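Local structure of protein transport protein SEC7 (Saccharomyces cerevisiae, 4OIY) at residues Y134-S137 / Y138-M142; R100-E104 / G105-D109. The protein activates the small GTPase ARF1 by guanine nucleotide exchange at the trans-Golgi network, here through its Sec7 domain, and so drives vesicle budding and Golgi traffic. One frame throughout, in Å; residues are numbered along the deposited sequence.

Contact 1 of 2, residues Y134-S137 / Y138-M142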
loop_
_atom_site.group_PDB
_atom_site.type_symbol
_atom_site.label_atom_id
_atom_site.label_comp_id
_atom_site.label_asym_id
_atom_site.label_seq_id
_atom_site.Cartn_x
_atom_site.Cartn_y
_atom_site.Cartn_z
ATOM N N TYR A 134 -9.791 -0.140 -8.666
ATOM C CA TYR A 134 -9.118 1.136 -8.454
ATOM C C TYR A 134 -10.032 2.131 -7.743
ATOM O O TYR A 134 -9.703 2.630 -6.678
ATOM C CB TYR A 134 -8.650 1.697 -9.802
ATOM C CG TYR A 134 -8.035 3.088 -9.791
ATOM C CD1 TYR A 134 -6.762 3.313 -9.281
ATOM C CD2 TYR A 134 -8.698 4.163 -10.370
ATOM C CE1 TYR A 134 -6.191 4.572 -9.312
ATOM C CE2 TYR A 134 -8.133 5.426 -10.400
ATOM C CZ TYR A 134 -6.880 5.627 -9.872
ATOM O OH TYR A 134 -6.317 6.890 -9.915
ATOM N N VAL A 135 -11.202 2.408 -8.321
ATOM C CA VAL A 135 -12.090 3.397 -7.709
ATOM C C VAL A 135 -12.666 2.924 -6.382
ATOM O O VAL A 135 -12.850 3.717 -5.456
ATOM C CB VAL A 135 -13.224 3.875 -8.642
ATOM C CG1 VAL A 135 -12.648 4.502 -9.904
ATOM C CG2 VAL A 135 -14.203 2.755 -8.956
ATOM N N LEU A 136 -12.946 1.625 -6.283
ATOM C CA LEU A 136 -13.479 1.070 -5.049
ATOM C C LEU A 136 -12.480 1.234 -3.912
ATOM O O LEU A 136 -12.871 1.488 -2.780
ATOM C CB LEU A 136 -13.845 -0.402 -5.242
ATOM C CG LEU A 136 -14.453 -1.129 -4.037
ATOM C CD1 LEU A 136 -15.663 -0.379 -3.505
ATOM C CD2 LEU A 136 -14.832 -2.547 -4.425
ATOM N N SER A 137 -11.188 1.114 -4.224
ATOM C CA SER A 137 -10.150 1.252 -3.207
ATOM C C SER A 137 -10.167 2.635 -2.556
ATOM O O SER A 137 -10.002 2.753 -1.356
ATOM C CB SER A 137 -8.774 0.950 -3.794
ATOM O OG SER A 137 -8.704 -0.404 -4.184
ATOM N N TYR A 138 -10.383 3.690 -3.345
ATOM C CA TYR A 138 -10.497 5.035 -2.765
ATOM C C TYR A 138 -11.722 5.181 -1.873
ATOM O O TYR A 138 -11.667 5.807 -0.822
ATOM C CB TYR A 138 -10.539 6.121 -3.845
ATOM C CG TYR A 138 -9.204 6.323 -4.495
ATOM C CD1 TYR A 138 -8.278 7.209 -3.957
ATOM C CD2 TYR A 138 -8.853 5.609 -5.625
ATOM C CE1 TYR A 138 -7.036 7.377 -4.541
ATOM C CE2 TYR A 138 -7.628 5.779 -6.221
ATOM C CZ TYR A 138 -6.721 6.665 -5.673
ATOM O OH TYR A 138 -5.496 6.820 -6.266
ATOM N N SER A 139 -12.830 4.577 -2.295
ATOM C CA SER A 139 -14.046 4.631 -1.500
ATOM C C SER A 139 -13.853 3.901 -0.172
ATOM O O SER A 139 -14.367 4.332 0.858
ATOM C CB SER A 139 -15.212 4.034 -2.283
ATOM O OG SER A 139 -16.404 4.117 -1.546
ATOM N N LEU A 140 -13.103 2.804 -0.205
ATOM C CA LEU A 140 -12.821 2.031 0.994
ATOM C C LEU A 140 -11.888 2.788 1.924
ATOM O O LEU A 140 -12.069 2.744 3.135
ATOM C CB LEU A 140 -12.230 0.664 0.643
ATOM C CG LEU A 140 -13.209 -0.309 -0.021
ATOM C CD1 LEU A 140 -12.486 -1.491 -0.637
ATOM C CD2 LEU A 140 -14.263 -0.769 0.977
ATOM N N ILE A 141 -10.895 3.483 1.372
ATOM C CA ILE A 141 -10.000 4.304 2.196
ATOM C C ILE A 141 -10.789 5.418 2.882
ATOM O O ILE A 141 -10.599 5.691 4.074
ATOM C CB ILE A 141 -8.848 4.900 1.358
ATOM C CG1 ILE A 141 -7.858 3.797 0.965
ATOM C CG2 ILE A 141 -8.117 5.996 2.136
ATOM C CD1 ILE A 141 -6.907 4.193 -0.137
ATOM N N MET A 142 -11.689 6.050 2.142
ATOM C CA MET A 142 -12.511 7.129 2.711
ATOM C C MET A 142 -13.451 6.611 3.793
ATOM O O MET A 142 -13.639 7.252 4.818
ATOM C CB MET A 142 -13.326 7.824 1.627
ATOM C CG MET A 142 -14.199 8.934 2.178
ATOM S SD MET A 142 -14.951 9.940 0.902
ATOM C CE MET A 142 -16.001 8.826 0.003
#
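Helix 130-148 of the all-helical Sec7 domain carries two tyrosines one turn apart, Y134 and Y138, which meet as a T-shaped (edge-to-face) pair. Their ring centroids are 5.2 Å apart and the planes stand at 78°. The edge of Y138 does the touching: its CE2 sits over one face of Y134, displaced toward the rim, and comes 3.6 Å from CE1 of Y134. The first torsions set this up. Y134 has CG anti to the backbone N (chi1 175°), whereas Y138 has CG beside its own N (chi1 -73°), and the two rings converge on the same flank of the helix. The edge of Y138 also reaches the main chain, with its CD2 3.3 Å from Y134 O.

The helix backbone is held by ordinary i to i+4 bonds. L140 N gives to L136 O at 2.9 Å, I141 N gives to S137 O at 3.0 Å, and the bond from S139 N to V135 O is longer, at 3.3 Å. On another flank L136 and L140 make the apolar counterpart, with L136 CG 3.9 Å from L140 CD1. CG of L140 also lies close over L136 O, 3.3 Å away, folded against the backbone.

The neighbours differ with the flank. Y138 rests on M112 of helix 105-122, while L140 packs on V89 and L92 of helix 88-96 and on F161. S139 OG is hydrogen-bonded to N165.

The stack leaves both phenol oxygens at its far end, and Y138 OH makes a weak hydrogen bond to D109 OD1. The aromatic contact and this polar link together probably limit how the Y138 ring can turn, and they tie this flank of the helix to helix 105-122.

Contact 2 of 2, residues R100-E104 / G105-D109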
loop_
_atom_site.group_PDB
_atom_site.type_symbol
_atom_site.label_atom_id
_atom_site.label_comp_id
_atom_site.label_asym_id
_atom_site.label_seq_id
_atom_site.Cartn_x
_atom_site.Cartn_y
_atom_site.Cartn_z
ATOM N N ARG A 100 3.405 4.113 4.392
ATOM C CA ARG A 100 2.529 5.284 4.432
ATOM C C ARG A 100 2.381 5.904 3.054
ATOM O O ARG A 100 3.371 6.263 2.421
ATOM C CB ARG A 100 3.089 6.339 5.381
ATOM C CG ARG A 100 2.146 7.511 5.605
ATOM C CD ARG A 100 2.730 8.549 6.543
ATOM N NE ARG A 100 3.618 9.490 5.867
ATOM C CZ ARG A 100 4.148 10.574 6.434
ATOM N NH1 ARG A 100 3.905 10.861 7.706
ATOM N NH2 ARG A 100 4.935 11.366 5.722
ATOM N N LEU A 101 1.139 6.030 2.583
ATOM C CA LEU A 101 0.881 6.707 1.322
ATOM C C LEU A 101 1.419 8.132 1.380
ATOM O O LEU A 101 1.227 8.807 2.393
ATOM C CB LEU A 101 -0.621 6.753 1.002
ATOM C CG LEU A 101 -1.246 5.491 0.396
ATOM C CD1 LEU A 101 -2.755 5.603 0.452
ATOM C CD2 LEU A 101 -0.789 5.259 -1.031
ATOM N N PRO A 102 2.103 8.577 0.305
ATOM C CA PRO A 102 2.511 9.979 0.193
ATOM C C PRO A 102 1.322 10.914 0.098
ATOM O O PRO A 102 0.165 10.473 0.019
ATOM C CB PRO A 102 3.282 10.030 -1.124
ATOM C CG PRO A 102 3.706 8.636 -1.392
ATOM C CD PRO A 102 2.646 7.763 -0.795
ATOM N N GLY A 103 1.630 12.204 0.064
ATOM C CA GLY A 103 0.623 13.239 0.101
ATOM C C GLY A 103 -0.016 13.550 -1.230
ATOM O O GLY A 103 -1.234 13.691 -1.303
ATOM N N GLU A 104 0.777 13.678 -2.285
ATOM C CA GLU A 104 0.218 14.191 -3.533
ATOM C C GLU A 104 -0.577 13.125 -4.263
ATOM O O GLU A 104 -0.219 11.940 -4.277
ATOM C CB GLU A 104 1.267 14.851 -4.430
ATOM C CG GLU A 104 2.094 13.947 -5.301
ATOM C CD GLU A 104 3.271 14.688 -5.910
ATOM O OE1 GLU A 104 3.584 14.448 -7.094
ATOM O OE2 GLU A 104 3.869 15.528 -5.210
ATOM N N GLY A 105 -1.686 13.569 -4.835
ATOM C CA GLY A 105 -2.633 12.678 -5.455
ATOM C C GLY A 105 -2.057 11.853 -6.580
ATOM O O GLY A 105 -2.414 10.682 -6.740
ATOM N N GLN A 106 -1.177 12.439 -7.389
ATOM C CA GLN A 106 -0.644 11.700 -8.530
ATOM C C GLN A 106 0.202 10.505 -8.081
ATOM O O GLN A 106 0.212 9.480 -8.747
ATOM C CB GLN A 106 0.124 12.594 -9.508
ATOM C CG GLN A 106 1.432 13.174 -9.008
ATOM C CD GLN A 106 2.298 13.704 -10.143
ATOM O OE1 GLN A 106 1.825 13.915 -11.264
ATOM N NE2 GLN A 106 3.577 13.888 -9.866
ATOM N N LYS A 107 0.873 10.640 -6.948
ATOM C CA LYS A 107 1.645 9.539 -6.375
ATOM C C LYS A 107 0.715 8.459 -5.849
ATOM O O LYS A 107 0.907 7.274 -6.130
ATOM C CB LYS A 107 2.541 10.049 -5.257
ATOM C CG LYS A 107 3.654 10.935 -5.768
ATOM C CD LYS A 107 4.569 11.412 -4.668
ATOM C CE LYS A 107 5.782 12.115 -5.264
ATOM N NZ LYS A 107 6.776 12.445 -4.222
ATOM N N ILE A 108 -0.285 8.865 -5.081
ATOM C CA ILE A 108 -1.274 7.929 -4.572
ATOM C C ILE A 108 -1.870 7.126 -5.720
ATOM O O ILE A 108 -1.971 5.904 -5.634
ATOM C CB ILE A 108 -2.390 8.661 -3.787
ATOM C CG1 ILE A 108 -1.807 9.296 -2.525
ATOM C CG2 ILE A 108 -3.520 7.703 -3.421
ATOM C CD1 ILE A 108 -2.732 10.281 -1.859
ATOM N N ASP A 109 -2.234 7.808 -6.801
ATOM C CA ASP A 109 -2.858 7.147 -7.939
ATOM C C ASP A 109 -1.966 6.040 -8.517
ATOM O O ASP A 109 -2.466 5.000 -8.944
ATOM C CB ASP A 109 -3.223 8.160 -9.032
ATOM C CG ASP A 109 -4.347 9.131 -8.620
ATOM O OD1 ASP A 109 -5.061 8.901 -7.623
ATOM O OD2 ASP A 109 -4.500 10.170 -9.310
#
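E104 and Q106 join by their side-chain ends: Q106 NE2 donates to E104 OE1 at 2.8 Å, with a bent N-H...O angle of 136°. The two side chains lie alongside each other, their flat ends turned by 44°, and the carboxylate oxygen lies out of the amide plane of Q106. E104 holds the N-cap position of helix 105-122, and its carbonyl oxygen accepts from the first turn. I108 N reaches E104 O at 3.2 Å along an almost straight path in the carbonyl plane, while the bond from K107 N to the same oxygen is weak.

Farther out, the E104 side chain lies across K107. Its CG sits between the backbone N and the carbonyl carbon (chi1 83°), which brings the extended chain against the lysine, and CG comes 3.4 Å from K107 CG. The extended lysine then passes the carboxylate, CE lying 3.7 Å from E104 CD. The charged atoms stay farther apart, with K107 NZ 4.4 Å from E104 OE2.

P102 CB meets K107 CD at 4.0 Å. With an alanine here instead of the lysine, E104 and P102 would probably lose their shared aliphatic partner, and the carboxylate would be left without this positive charge. The proline carbonyl faces the isoleucine, P102 O lying 3.4 Å from I108 CG1, and L101 touches I108 loosely. L101 and P102 also pack on F111, one turn further along the helix.

E104 lies where relatives carry the glutamic finger that reaches into the nucleotide site of Arf, and so probably plays that part here. Backbone bonds and apolar contacts hold the base of the loop to the helix, and the rest is consistent with a finger carboxylate only loosely guided by an amide and a lysine chain.

Overall arrangement
Contact 1 is partly buried in the middle of helix 130-148, and contact 2 is a surface contact where a loop enters helix 105-122, the helix that precedes it in the chain. Their centres lie 13 Å apart, yet they touch: besides its weak link to contact 1 already described, D109 OD1 has a probable hydrogen bond with Y134 OH, and I108 packs against Y138. Aromatic and leucine packing dominates contact 1. In contact 2 the proline and leucine pack on the helix, while a carboxylate, an amide and a long lysine chain lie on the exposed side. Both share helical backbone bonding, regular in 134-142 and just beginning in 105-109.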